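Local atomic coordinates of dihydroorotase (Campylobacter jejuni subsp. jejuni, PDB entry 3PNU), a protein that probably catalyses the reversible, zinc-dependent cyclisation of N-carbamoyl-L-aspartate to (S)-dihydroorotate in the de novo synthesis of pyrimidines. Residues L153-T158 with M187-T192; R165-A170 with T192-E197; L211-I216 with C232-K237; E247-G252 with E291-N296. One frame throughout, in Å; residues are numbered along the deposited sequence.

How the contacts relate
Contacts 1 and 3 are buried throughout, while contacts 2 and 4 are only partly buried, with N296 of contact 4 exposed. Contact 1 joins two neighbouring TIM-barrel strands and their outlets through one backbone bond and a shared zinc ion. Contact 2 shares T192 with it and lies further out, where a carboxylate and hydroxyls hold the start of helix 193-201. Contact 3 joins two loops through a histidine-carbonyl bond and apolar packing; its P234 rests on H189 of contact 1. Contact 4, away from the metal site, packs two helices and is almost purely aromatic and apolar. L214 and A249 link contacts 3 and 4, while C196 and L248 link contacts 2 and 4.

Contact 1: L153-T158 with M187-T192; sequences LVHGET and MEHITT. With ZN (zinc ion), chain C.
L153 begins the walk: its CB lies 3.6 Å from E188 OE2, where parallel strand 152-154 runs beside 185-187 in the TIM barrel. The carboxylate of E188 has its polar partners further on, with OE1 hydrogen-bonded to T208 and to the zinc ligand H34, so E188 acts as a second-shell residue. V154 then forms the parallel bridge with M187, and E188 N donates to V154 O at 3.1 Å. Next comes H155, a zinc ligand like H189 across the gap. Its CG stands opposite the backbone N (chi1 178°), which carries the ring out from the strand end so that ND1 reaches the zinc ion at 2.1 Å. H189 NE2 binds the same metal at 2.0 Å, and the bridging carboxylated K116 and a water complete the site. The rings make an offset edge-to-face pair, planes at 77°: H189 turns an edge, led by CE1, over the rim of one face of H155. G156, centre of an inverse gamma turn, is tied across the gap by a water that donates to E188 O and weakly accepts from G156 N. E157 and the zinc bond together fix the rotation of the H155 ring, and E157 would probably make ND1 a stronger metal ligand: H155 NE2 donates to E157 OE1 at 2.9 Å, 6° out of the imidazole plane.

Contact 2: R165-A170 with T192-E197; sequences RESNFA and TKTLCE
This is a polar packing of a loop turn against the N-terminus of a helix: residues 165-170, leading into helix 170-179 of the TIM barrel, meet the first turn of helix 193-201. E166 and T192 form its centre. T192 is the N-cap residue, and with OG1 between its own backbone N and carbonyl carbon (chi1 62°) that oxygen accepts from L195 N at 3.1 Å. Its hydroxyl proton is then spent on E166: T192 OG1 donates to E166 OE1 at 2.7 Å, arriving from above the carboxylate plane, 43° out of it. T192 N adds a weak bond to the same OE1. The carboxylate reaches there because E166 is fully extended and the two side chains come from opposite directions; it sits near the N-terminal end of the helix, whose dipole probably helps to stabilise its charge. Its other oxygen, OE2, faces T191 OG1, a pair modelled unusually short.

Next to this pair, S167 OG and T194 OG1 are hydrogen-bonded at 2.9 Å, and either could be the donor. A170, the first residue of helix 170-179, gives the apolar edge: its CB lies 3.9 Å from T194 CG2. T194 thus uses both branches, OG1 for S167 and the methyl for A170. L195 straddles the contact: its CD1 lies along the E166 chain, 3.2 Å from E166 CG, and its CD2 is 3.9 Å from A170 CB.

Contact 3: L211-I216 with C232-K237; sequences LHHLII and CKPIAK
H213, A236 and C232 have the most surface buried here, and all three lie in loops on the catalytic side of the TIM barrel: 211-216 follows strand 205-209, while the loop segment 232-237 leads into helix 239-250. H213 carries the polar link. Its NE2 donates to P234 O at 2.9 Å, met nearly along the C=O axis and tilted 16° out of the imidazole plane, while ND1 is hydrogen-bonded to T210. Held through both nitrogens, the ring has its rotation fixed. This probably helps to place P234, which follows a cis peptide bond and packs on the zinc ligand H189.

A236 is covered by I216, whose CG1 reaches its methyl CB at 3.6 Å, with CD1 close behind. CG1 sits between the backbone N and carbonyl carbon of I216 (chi1 75°), which turns the longer branch toward the alanine.

C232 lays its sulfur beside both imidazoles. SG meets the H213 ring obliquely, 4.5 Å from its centroid, and lies near the plane of the H212 ring, at its edge. A water joins H212 to the opposite loop by donating to K233 O, and C232 SG approaches H212 NE2 to 3.5 Å.

Contact 4: E247-G252 with E291-N296; sequences ELAFSG and ELFKQN
F250 meets F293 with its edge and N296 with one face, where the C-terminal ends of helices 239-250 and 285-296 of the TIM barrel pack against each other, well away from the metal site. Its side chain leaves helix 239-250 with CG opposite the carbonyl carbon (chi1 -60°), and this sends the ring across to the second helix. CB passes 4.1 Å from N296 O. Beyond it CG begins to come under N296 CB, which covers one face of the ring in a CH-pi contact, 3.6 Å from the centroid and 18° off the ring normal. The two ortho carbons part company. CD1 points onto F293, centred over its face and 4.0 Å from F293 CZ, making an edge-to-face pair with planes at 87° and centroids 5.3 Å apart. CD2 turns the other way and stays beneath N296. Of the meta carbons, CE1 also lies under N296 CB, while CE2 makes the nearest approach of the contact, 3.4 Å to N296 CB. At the tip, F250 CZ is 3.6 Å from N296 CB. L292 O and CD2 are looser neighbours at the rim, beside CE1 and CZ.

The backbone of F250 is held as well: its O accepts from S297 OG, just past helix 285-296, and from N301 ND2 of helix 299-314. Two residues on, G252 ends helix 239-250 in a Schellman motif, and its N donates to A249 O. That same carbonyl faces the rim of the other aromatic ring, with A249 O 3.5 Å from F293 CE2 and near the ring plane.

Contact 1: L153-T158 with M187-T192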
loop_
_atom_site.group_PDB
_atom_site.type_symbol
_atom_site.label_atom_id
_atom_site.label_comp_id
_atom_site.label_asym_id
_atom_site.label_seq_id
_atom_site.Cartn_x
_atom_site.Cartn_y
_atom_site.Cartn_z
ATOM N N LEU A 153 25.837 5.538 7.330
ATOM C CA LEU A 153 24.873 4.913 6.460
ATOM C C LEU A 153 23.536 5.212 7.140
ATOM O O LEU A 153 23.397 5.006 8.347
ATOM C CB LEU A 153 25.117 3.391 6.391
ATOM C CG LEU A 153 26.587 2.940 6.310
ATOM C CD1 LEU A 153 26.664 1.409 6.227
ATOM C CD2 LEU A 153 27.364 3.607 5.146
ATOM N N VAL A 154 22.547 5.682 6.392
ATOM C CA VAL A 154 21.292 6.086 7.007
ATOM C C VAL A 154 20.066 5.531 6.335
ATOM O O VAL A 154 19.997 5.478 5.126
ATOM C CB VAL A 154 21.208 7.642 6.911
ATOM C CG1 VAL A 154 19.904 8.201 7.486
ATOM C CG2 VAL A 154 22.434 8.264 7.596
ATOM N N HIS A 155 19.097 5.086 7.129
ATOM C CA HIS A 155 17.799 4.665 6.600
ATOM C C HIS A 155 17.010 5.979 6.653
ATOM O O HIS A 155 16.528 6.381 7.710
ATOM C CB HIS A 155 17.166 3.588 7.479
ATOM C CG HIS A 155 15.811 3.156 7.008
ATOM N ND1 HIS A 155 15.554 1.894 6.520
ATOM C CD2 HIS A 155 14.648 3.842 6.899
ATOM C CE1 HIS A 155 14.286 1.806 6.163
ATOM N NE2 HIS A 155 13.714 2.977 6.376
ATOM N N GLY A 156 16.912 6.667 5.522
ATOM C CA GLY A 156 16.287 8.004 5.458
ATOM C C GLY A 156 14.770 8.118 5.336
ATOM O O GLY A 156 14.239 8.344 4.261
ATOM N N GLU A 157 14.078 7.996 6.459
ATOM C CA GLU A 157 12.624 8.121 6.495
ATOM C C GLU A 157 12.180 8.720 7.797
ATOM O O GLU A 157 12.707 8.359 8.852
ATOM C CB GLU A 157 11.923 6.768 6.380
ATOM C CG GLU A 157 11.891 6.183 5.014
ATOM C CD GLU A 157 10.970 4.972 4.922
ATOM O OE1 GLU A 157 11.140 3.990 5.686
ATOM O OE2 GLU A 157 10.084 5.006 4.066
ATOM N N THR A 158 11.217 9.639 7.704
ATOM C CA THR A 158 10.596 10.245 8.875
ATOM C C THR A 158 9.388 9.361 9.198
ATOM O O THR A 158 9.229 8.286 8.595
ATOM C CB THR A 158 10.094 11.660 8.597
ATOM O OG1 THR A 158 9.090 11.599 7.588
ATOM C CG2 THR A 158 11.232 12.591 8.152
ATOM N N MET A 187 22.991 7.791 1.708
ATOM C CA MET A 187 21.544 7.711 1.734
ATOM C C MET A 187 21.190 6.299 1.247
ATOM O O MET A 187 21.198 6.034 0.045
ATOM C CB MET A 187 20.948 8.771 0.794
ATOM C CG MET A 187 21.369 10.211 1.130
ATOM S SD MET A 187 20.555 11.495 0.155
ATOM C CE MET A 187 21.077 11.059 -1.494
ATOM N N GLU A 188 20.915 5.382 2.171
ATOM C CA GLU A 188 20.591 3.999 1.788
ATOM C C GLU A 188 19.288 3.855 1.060
ATOM O O GLU A 188 18.375 4.674 1.220
ATOM C CB GLU A 188 20.572 3.090 3.011
ATOM C CG GLU A 188 21.937 2.944 3.662
ATOM C CD GLU A 188 22.966 2.269 2.742
ATOM O OE1 GLU A 188 22.583 1.512 1.796
ATOM O OE2 GLU A 188 24.162 2.498 2.990
ATOM N N HIS A 189 19.199 2.779 0.272
ATOM C CA HIS A 189 18.025 2.467 -0.557
ATOM C C HIS A 189 17.147 3.667 -0.913
ATOM O O HIS A 189 16.018 3.786 -0.451
ATOM C CB HIS A 189 17.177 1.380 0.076
ATOM C CG HIS A 189 16.931 1.563 1.538
ATOM N ND1 HIS A 189 16.368 2.702 2.062
ATOM C CD2 HIS A 189 17.131 0.724 2.583
ATOM C CE1 HIS A 189 16.269 2.575 3.376
ATOM N NE2 HIS A 189 16.709 1.377 3.714
ATOM N N ILE A 190 17.660 4.563 -1.735
ATOM C CA ILE A 190 16.850 5.712 -2.113
ATOM C C ILE A 190 15.761 5.246 -3.052
ATOM O O ILE A 190 15.951 4.302 -3.842
ATOM C CB ILE A 190 17.646 6.848 -2.706
ATOM C CG1 ILE A 190 18.343 6.448 -4.019
ATOM C CG2 ILE A 190 18.673 7.353 -1.671
ATOM C CD1 ILE A 190 18.921 7.695 -4.797
ATOM N N THR A 191 14.618 5.911 -2.956
ATOM C CA THR A 191 13.441 5.549 -3.717
ATOM C C THR A 191 12.671 6.714 -4.305
ATOM O O THR A 191 11.601 6.514 -4.828
ATOM C CB THR A 191 12.477 4.838 -2.781
ATOM O OG1 THR A 191 12.080 5.749 -1.746
ATOM C CG2 THR A 191 13.156 3.587 -2.147
ATOM N N THR A 192 13.210 7.920 -4.215
ATOM C CA THR A 192 12.522 9.097 -4.686
ATOM C C THR A 192 13.380 9.965 -5.585
ATOM O O THR A 192 14.615 9.998 -5.482
ATOM C CB THR A 192 12.157 10.014 -3.507
ATOM O OG1 THR A 192 13.360 10.457 -2.864
ATOM C CG2 THR A 192 11.249 9.301 -2.485
HETATM ZN ZN ZN C . 16.694 0.467 5.542
HETATM O O HOH W 1 17.638 7.010 2.629
HETATM O O HOH W 2 16.040 -1.247 4.691
#

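Contact 2: R165-A170 with T192-E197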
loop_
_atom_site.group_PDB
_atom_site.type_symbol
_atom_site.label_atom_id
_atom_site.label_comp_id
_atom_site.label_asym_id
_atom_site.label_seq_id
_atom_site.Cartn_x
_atom_site.Cartn_y
_atom_site.Cartn_z
ATOM N N ARG A 165 7.644 9.864 3.557
ATOM C CA ARG A 165 8.673 9.679 4.558
ATOM C C ARG A 165 10.070 9.962 4.076
ATOM O O ARG A 165 10.853 10.572 4.815
ATOM C CB ARG A 165 8.609 8.283 5.149
ATOM C CG ARG A 165 7.385 8.068 5.955
ATOM C CD ARG A 165 7.280 6.659 6.440
ATOM N NE ARG A 165 6.096 6.531 7.262
ATOM C CZ ARG A 165 5.592 5.383 7.686
ATOM N NH1 ARG A 165 6.175 4.234 7.365
ATOM N NH2 ARG A 165 4.487 5.389 8.431
ATOM N N GLU A 166 10.388 9.543 2.852
ATOM C CA GLU A 166 11.735 9.760 2.333
ATOM C C GLU A 166 11.944 11.204 1.864
ATOM O O GLU A 166 12.957 11.831 2.219
ATOM C CB GLU A 166 12.101 8.774 1.230
ATOM C CG GLU A 166 13.471 9.040 0.644
ATOM C CD GLU A 166 13.893 8.015 -0.392
ATOM O OE1 GLU A 166 14.468 8.439 -1.415
ATOM O OE2 GLU A 166 13.642 6.801 -0.193
ATOM N N SER A 167 11.019 11.737 1.077
ATOM C CA SER A 167 11.188 13.109 0.626
ATOM C C SER A 167 11.247 14.076 1.790
ATOM O O SER A 167 11.991 15.034 1.737
ATOM C CB SER A 167 10.094 13.519 -0.334
ATOM O OG SER A 167 10.252 12.801 -1.545
ATOM N N ASN A 168 10.485 13.824 2.850
ATOM C CA ASN A 168 10.524 14.724 3.996
ATOM C C ASN A 168 11.824 14.584 4.768
ATOM O O ASN A 168 12.186 15.473 5.548
ATOM C CB ASN A 168 9.303 14.524 4.930
ATOM C CG ASN A 168 7.988 14.819 4.237
ATOM O OD1 ASN A 168 7.967 15.279 3.105
ATOM N ND2 ASN A 168 6.892 14.541 4.908
ATOM N N PHE A 169 12.530 13.477 4.563
ATOM C CA PHE A 169 13.799 13.256 5.258
ATOM C C PHE A 169 14.945 14.037 4.569
ATOM O O PHE A 169 16.026 14.177 5.106
ATOM C CB PHE A 169 14.127 11.774 5.307
ATOM C CG PHE A 169 15.146 11.430 6.347
ATOM C CD1 PHE A 169 14.744 11.104 7.631
ATOM C CD2 PHE A 169 16.490 11.471 6.060
ATOM C CE1 PHE A 169 15.675 10.808 8.600
ATOM C CE2 PHE A 169 17.429 11.181 7.025
ATOM C CZ PHE A 169 17.030 10.850 8.295
ATOM N N ALA A 170 14.681 14.551 3.375
ATOM C CA ALA A 170 15.678 15.289 2.616
ATOM C C ALA A 170 16.303 16.451 3.396
ATOM O O ALA A 170 17.519 16.656 3.347
ATOM C CB ALA A 170 15.056 15.803 1.311
ATOM N N THR A 192 13.210 7.920 -4.215
ATOM C CA THR A 192 12.522 9.097 -4.686
ATOM C C THR A 192 13.380 9.965 -5.585
ATOM O O THR A 192 14.615 9.998 -5.482
ATOM C CB THR A 192 12.157 10.014 -3.507
ATOM O OG1 THR A 192 13.360 10.457 -2.864
ATOM C CG2 THR A 192 11.249 9.301 -2.485
ATOM N N LYS A 193 12.713 10.705 -6.449
ATOM C CA LYS A 193 13.387 11.647 -7.313
ATOM C C LYS A 193 14.016 12.733 -6.434
ATOM O O LYS A 193 15.082 13.254 -6.739
ATOM C CB LYS A 193 12.388 12.233 -8.290
ATOM C CG LYS A 193 12.979 13.205 -9.315
ATOM C CD LYS A 193 11.938 13.562 -10.346
ATOM C CE LYS A 193 12.438 14.617 -11.316
ATOM N NZ LYS A 193 11.403 14.928 -12.346
ATOM N N THR A 194 13.363 13.054 -5.325
ATOM C CA THR A 194 13.890 14.049 -4.421
ATOM C C THR A 194 15.309 13.701 -3.994
ATOM O O THR A 194 16.168 14.570 -3.982
ATOM C CB THR A 194 13.037 14.178 -3.134
ATOM O OG1 THR A 194 11.662 14.392 -3.482
ATOM C CG2 THR A 194 13.543 15.324 -2.249
ATOM N N LEU A 195 15.566 12.443 -3.644
ATOM C CA LEU A 195 16.917 12.088 -3.184
ATOM C C LEU A 195 17.865 11.869 -4.356
ATOM O O LEU A 195 19.072 12.064 -4.231
ATOM C CB LEU A 195 16.914 10.932 -2.173
ATOM C CG LEU A 195 16.198 11.257 -0.856
ATOM C CD1 LEU A 195 16.431 10.160 0.188
ATOM C CD2 LEU A 195 16.658 12.618 -0.259
ATOM N N CYS A 196 17.334 11.473 -5.500
ATOM C CA CYS A 196 18.183 11.378 -6.678
ATOM C C CYS A 196 18.770 12.757 -6.949
ATOM O O CYS A 196 19.942 12.879 -7.220
ATOM C CB CYS A 196 17.414 10.898 -7.901
ATOM S SG CYS A 196 16.886 9.199 -7.734
ATOM N N GLU A 197 17.951 13.788 -6.857
ATOM C CA GLU A 197 18.406 15.169 -7.098
ATOM C C GLU A 197 19.308 15.707 -6.008
ATOM O O GLU A 197 20.347 16.282 -6.312
ATOM C CB GLU A 197 17.206 16.100 -7.304
ATOM C CG GLU A 197 16.500 15.818 -8.640
ATOM C CD GLU A 197 15.217 16.609 -8.857
ATOM O OE1 GLU A 197 14.796 17.386 -7.967
ATOM O OE2 GLU A 197 14.618 16.433 -9.943
#

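Contact 3: L211-I216 with C232-K237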
loop_
_atom_site.group_PDB
_atom_site.type_symbol
_atom_site.label_atom_id
_atom_site.label_comp_id
_atom_site.label_asym_id
_atom_site.label_seq_id
_atom_site.Cartn_x
_atom_site.Cartn_y
_atom_site.Cartn_z
ATOM N N LEU A 211 17.595 -3.576 -6.056
ATOM C CA LEU A 211 17.180 -4.153 -7.292
ATOM C C LEU A 211 15.710 -3.862 -7.517
ATOM O O LEU A 211 15.335 -3.339 -8.560
ATOM C CB LEU A 211 17.434 -5.650 -7.276
ATOM C CG LEU A 211 16.912 -6.414 -8.494
ATOM C CD1 LEU A 211 17.346 -5.740 -9.759
ATOM C CD2 LEU A 211 17.368 -7.876 -8.415
ATOM N N HIS A 212 14.877 -4.174 -6.528
ATOM C CA HIS A 212 13.425 -3.999 -6.699
ATOM C C HIS A 212 12.988 -2.577 -7.039
ATOM O O HIS A 212 12.151 -2.388 -7.918
ATOM C CB HIS A 212 12.622 -4.642 -5.552
ATOM C CG HIS A 212 13.091 -4.294 -4.175
ATOM N ND1 HIS A 212 14.259 -4.790 -3.633
ATOM C CD2 HIS A 212 12.510 -3.555 -3.199
ATOM C CE1 HIS A 212 14.396 -4.334 -2.400
ATOM N NE2 HIS A 212 13.352 -3.574 -2.113
ATOM N N HIS A 213 13.602 -1.575 -6.417
ATOM C CA HIS A 213 13.227 -0.192 -6.689
ATOM C C HIS A 213 13.535 0.271 -8.099
ATOM O O HIS A 213 13.033 1.347 -8.532
ATOM C CB HIS A 213 13.833 0.746 -5.666
ATOM C CG HIS A 213 13.222 0.617 -4.311
ATOM N ND1 HIS A 213 13.903 0.104 -3.232
ATOM C CD2 HIS A 213 11.976 0.911 -3.867
ATOM C CE1 HIS A 213 13.109 0.104 -2.174
ATOM N NE2 HIS A 213 11.934 0.588 -2.534
ATOM N N LEU A 214 14.356 -0.495 -8.824
ATOM C CA LEU A 214 14.636 -0.159 -10.220
ATOM C C LEU A 214 13.519 -0.703 -11.102
ATOM O O LEU A 214 13.386 -0.312 -12.255
ATOM C CB LEU A 214 15.941 -0.790 -10.701
ATOM C CG LEU A 214 17.228 -0.179 -10.176
ATOM C CD1 LEU A 214 18.409 -1.099 -10.522
ATOM C CD2 LEU A 214 17.400 1.244 -10.715
ATOM N N ILE A 215 12.719 -1.604 -10.526
ATOM C CA ILE A 215 11.696 -2.318 -11.259
ATOM C C ILE A 215 10.237 -1.975 -10.914
ATOM O O ILE A 215 9.449 -1.700 -11.813
ATOM C CB ILE A 215 11.917 -3.840 -11.049
ATOM C CG1 ILE A 215 13.310 -4.244 -11.571
ATOM C CG2 ILE A 215 10.838 -4.643 -11.756
ATOM C CD1 ILE A 215 13.720 -5.706 -11.289
ATOM N N ILE A 216 9.894 -1.973 -9.625
ATOM C CA ILE A 216 8.498 -1.767 -9.210
ATOM C C ILE A 216 8.105 -0.335 -8.802
ATOM O O ILE A 216 8.966 0.507 -8.525
ATOM C CB ILE A 216 8.141 -2.709 -8.027
ATOM C CG1 ILE A 216 8.766 -2.225 -6.722
ATOM C CG2 ILE A 216 8.566 -4.151 -8.341
ATOM C CD1 ILE A 216 8.388 -3.037 -5.527
ATOM N N CYS A 232 7.960 -3.444 1.045
ATOM C CA CYS A 232 9.177 -3.146 1.783
ATOM C C CYS A 232 9.199 -1.679 2.211
ATOM O O CYS A 232 8.312 -0.893 1.850
ATOM C CB CYS A 232 10.395 -3.401 0.900
ATOM S SG CYS A 232 10.487 -2.283 -0.523
ATOM N N LYS A 233 10.232 -1.340 2.974
ATOM C CA LYS A 233 10.476 0.002 3.422
ATOM C C LYS A 233 11.847 0.402 2.868
ATOM O O LYS A 233 12.815 -0.345 3.013
ATOM C CB LYS A 233 10.447 0.055 4.952
ATOM C CG LYS A 233 9.060 -0.304 5.516
ATOM C CD LYS A 233 9.015 -0.234 7.034
ATOM C CE LYS A 233 7.639 -0.700 7.621
ATOM N NZ LYS A 233 6.540 0.263 7.383
ATOM N N PRO A 234 11.939 1.557 2.191
ATOM C CA PRO A 234 10.875 2.500 1.881
ATOM C C PRO A 234 9.992 1.957 0.785
ATOM O O PRO A 234 10.463 1.312 -0.147
ATOM C CB PRO A 234 11.634 3.737 1.395
ATOM C CG PRO A 234 13.051 3.527 1.862
ATOM C CD PRO A 234 13.250 2.084 1.785
ATOM N N ILE A 235 8.708 2.224 0.909
ATOM C CA ILE A 235 7.716 1.766 -0.032
ATOM C C ILE A 235 8.054 2.169 -1.465
ATOM O O ILE A 235 8.616 3.238 -1.703
ATOM C CB ILE A 235 6.323 2.363 0.365
ATOM C CG1 ILE A 235 5.205 1.684 -0.404
ATOM C CG2 ILE A 235 6.280 3.914 0.204
ATOM C CD1 ILE A 235 5.078 0.218 -0.065
ATOM N N ALA A 236 7.724 1.316 -2.422
ATOM C CA ALA A 236 7.923 1.665 -3.825
ATOM C C ALA A 236 7.006 2.866 -4.098
ATOM O O ALA A 236 5.876 2.915 -3.616
ATOM C CB ALA A 236 7.583 0.515 -4.734
ATOM N N LYS A 237 7.471 3.812 -4.892
ATOM C CA LYS A 237 6.712 5.044 -5.113
ATOM C C LYS A 237 6.198 5.243 -6.542
ATOM O O LYS A 237 5.614 4.324 -7.108
ATOM C CB LYS A 237 7.539 6.231 -4.566
ATOM C CG LYS A 237 7.769 6.057 -3.029
ATOM C CD LYS A 237 8.620 7.059 -2.403
ATOM C CE LYS A 237 8.771 6.791 -0.920
ATOM N NZ LYS A 237 9.443 5.526 -0.609
HETATM O O HOH W 3 13.758 -1.805 0.427
#

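Contact 4: E247-G252 with E291-N296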
loop_
_atom_site.group_PDB
_atom_site.type_symbol
_atom_site.label_atom_id
_atom_site.label_comp_id
_atom_site.label_asym_id
_atom_site.label_seq_id
_atom_site.Cartn_x
_atom_site.Cartn_y
_atom_site.Cartn_z
ATOM N N GLU A 247 17.817 6.015 -14.234
ATOM C CA GLU A 247 18.731 6.916 -14.919
ATOM C C GLU A 247 20.085 6.986 -14.181
ATOM O O GLU A 247 21.136 7.016 -14.815
ATOM C CB GLU A 247 18.059 8.284 -15.076
ATOM C CG GLU A 247 18.815 9.347 -15.879
ATOM C CD GLU A 247 19.880 10.104 -15.069
ATOM O OE1 GLU A 247 20.563 10.979 -15.658
ATOM O OE2 GLU A 247 20.026 9.844 -13.849
ATOM N N LEU A 248 20.075 6.973 -12.851
ATOM C CA LEU A 248 21.328 7.036 -12.101
ATOM C C LEU A 248 22.076 5.720 -12.187
ATOM O O LEU A 248 23.282 5.695 -12.389
ATOM C CB LEU A 248 21.103 7.403 -10.628
ATOM C CG LEU A 248 20.650 8.825 -10.268
ATOM C CD1 LEU A 248 20.490 8.936 -8.756
ATOM C CD2 LEU A 248 21.630 9.893 -10.764
ATOM N N ALA A 249 21.360 4.624 -12.012
ATOM C CA ALA A 249 21.974 3.310 -12.069
ATOM C C ALA A 249 22.481 3.009 -13.479
ATOM O O ALA A 249 23.645 2.655 -13.668
ATOM C CB ALA A 249 20.985 2.236 -11.612
ATOM N N PHE A 250 21.618 3.178 -14.472
ATOM C CA PHE A 250 21.989 2.856 -15.860
ATOM C C PHE A 250 23.134 3.686 -16.390
ATOM O O PHE A 250 23.902 3.195 -17.206
ATOM C CB PHE A 250 20.800 2.950 -16.825
ATOM C CG PHE A 250 19.667 2.018 -16.500
ATOM C CD1 PHE A 250 19.904 0.784 -15.929
ATOM C CD2 PHE A 250 18.370 2.346 -16.849
ATOM C CE1 PHE A 250 18.850 -0.090 -15.651
ATOM C CE2 PHE A 250 17.323 1.476 -16.581
ATOM C CZ PHE A 250 17.569 0.258 -15.981
ATOM N N SER A 251 23.250 4.932 -15.939
ATOM C CA SER A 251 24.333 5.801 -16.383
ATOM C C SER A 251 25.620 5.529 -15.594
ATOM O O SER A 251 26.656 6.091 -15.897
ATOM C CB SER A 251 23.957 7.256 -16.182
ATOM O OG SER A 251 23.884 7.565 -14.787
ATOM N N GLY A 252 25.545 4.679 -14.577
ATOM C CA GLY A 252 26.696 4.378 -13.739
ATOM C C GLY A 252 27.166 5.544 -12.887
ATOM O O GLY A 252 28.302 5.543 -12.431
ATOM N N GLU A 291 20.059 -8.866 -17.016
ATOM C CA GLU A 291 19.007 -8.628 -18.028
ATOM C C GLU A 291 18.677 -7.124 -18.155
ATOM O O GLU A 291 18.648 -6.572 -19.272
ATOM C CB GLU A 291 17.760 -9.497 -17.728
ATOM C CG GLU A 291 16.491 -9.276 -18.617
ATOM C CD GLU A 291 16.710 -9.415 -20.141
ATOM O OE1 GLU A 291 15.757 -9.137 -20.911
ATOM O OE2 GLU A 291 17.816 -9.782 -20.582
ATOM N N LEU A 292 18.458 -6.471 -17.007
ATOM C CA LEU A 292 18.144 -5.038 -16.962
ATOM C C LEU A 292 19.157 -4.171 -17.664
ATOM O O LEU A 292 18.793 -3.318 -18.483
ATOM C CB LEU A 292 18.033 -4.572 -15.506
ATOM C CG LEU A 292 16.676 -4.755 -14.845
ATOM C CD1 LEU A 292 16.792 -4.653 -13.330
ATOM C CD2 LEU A 292 15.723 -3.708 -15.436
ATOM N N PHE A 293 20.430 -4.366 -17.332
ATOM C CA PHE A 293 21.482 -3.558 -17.956
ATOM C C PHE A 293 21.651 -3.810 -19.463
ATOM O O PHE A 293 21.991 -2.879 -20.185
ATOM C CB PHE A 293 22.799 -3.619 -17.166
ATOM C CG PHE A 293 22.807 -2.707 -15.964
ATOM C CD1 PHE A 293 22.055 -3.018 -14.839
ATOM C CD2 PHE A 293 23.551 -1.521 -15.975
ATOM C CE1 PHE A 293 22.042 -2.170 -13.740
ATOM C CE2 PHE A 293 23.544 -0.674 -14.889
ATOM C CZ PHE A 293 22.790 -1.001 -13.760
ATOM N N LYS A 294 21.410 -5.033 -19.953
ATOM C CA LYS A 294 21.463 -5.242 -21.421
ATOM C C LYS A 294 20.388 -4.415 -22.131
ATOM O O LYS A 294 20.670 -3.703 -23.098
ATOM C CB LYS A 294 21.259 -6.692 -21.831
ATOM C CG LYS A 294 22.470 -7.575 -21.710
ATOM C CD LYS A 294 22.218 -8.927 -22.403
ATOM C CE LYS A 294 22.023 -8.807 -23.931
ATOM N NZ LYS A 294 21.786 -10.146 -24.570
ATOM N N GLN A 295 19.156 -4.508 -21.633
ATOM C CA GLN A 295 18.037 -3.792 -22.250
ATOM C C GLN A 295 18.167 -2.277 -22.172
ATOM O O GLN A 295 17.756 -1.573 -23.095
ATOM C CB GLN A 295 16.706 -4.195 -21.594
ATOM C CG GLN A 295 16.323 -5.689 -21.685
ATOM C CD GLN A 295 16.030 -6.164 -23.107
ATOM O OE1 GLN A 295 15.988 -5.365 -24.053
ATOM N NE2 GLN A 295 15.818 -7.479 -23.260
ATOM N N ASN A 296 18.750 -1.774 -21.082
ATOM C CA ASN A 296 18.803 -0.328 -20.852
ATOM C C ASN A 296 20.169 0.318 -20.678
ATOM O O ASN A 296 20.262 1.550 -20.650
ATOM C CB ASN A 296 17.983 -0.023 -19.589
ATOM C CG ASN A 296 16.550 -0.541 -19.679
ATOM O OD1 ASN A 296 16.193 -1.514 -19.019
ATOM N ND2 ASN A 296 15.745 0.080 -20.529
#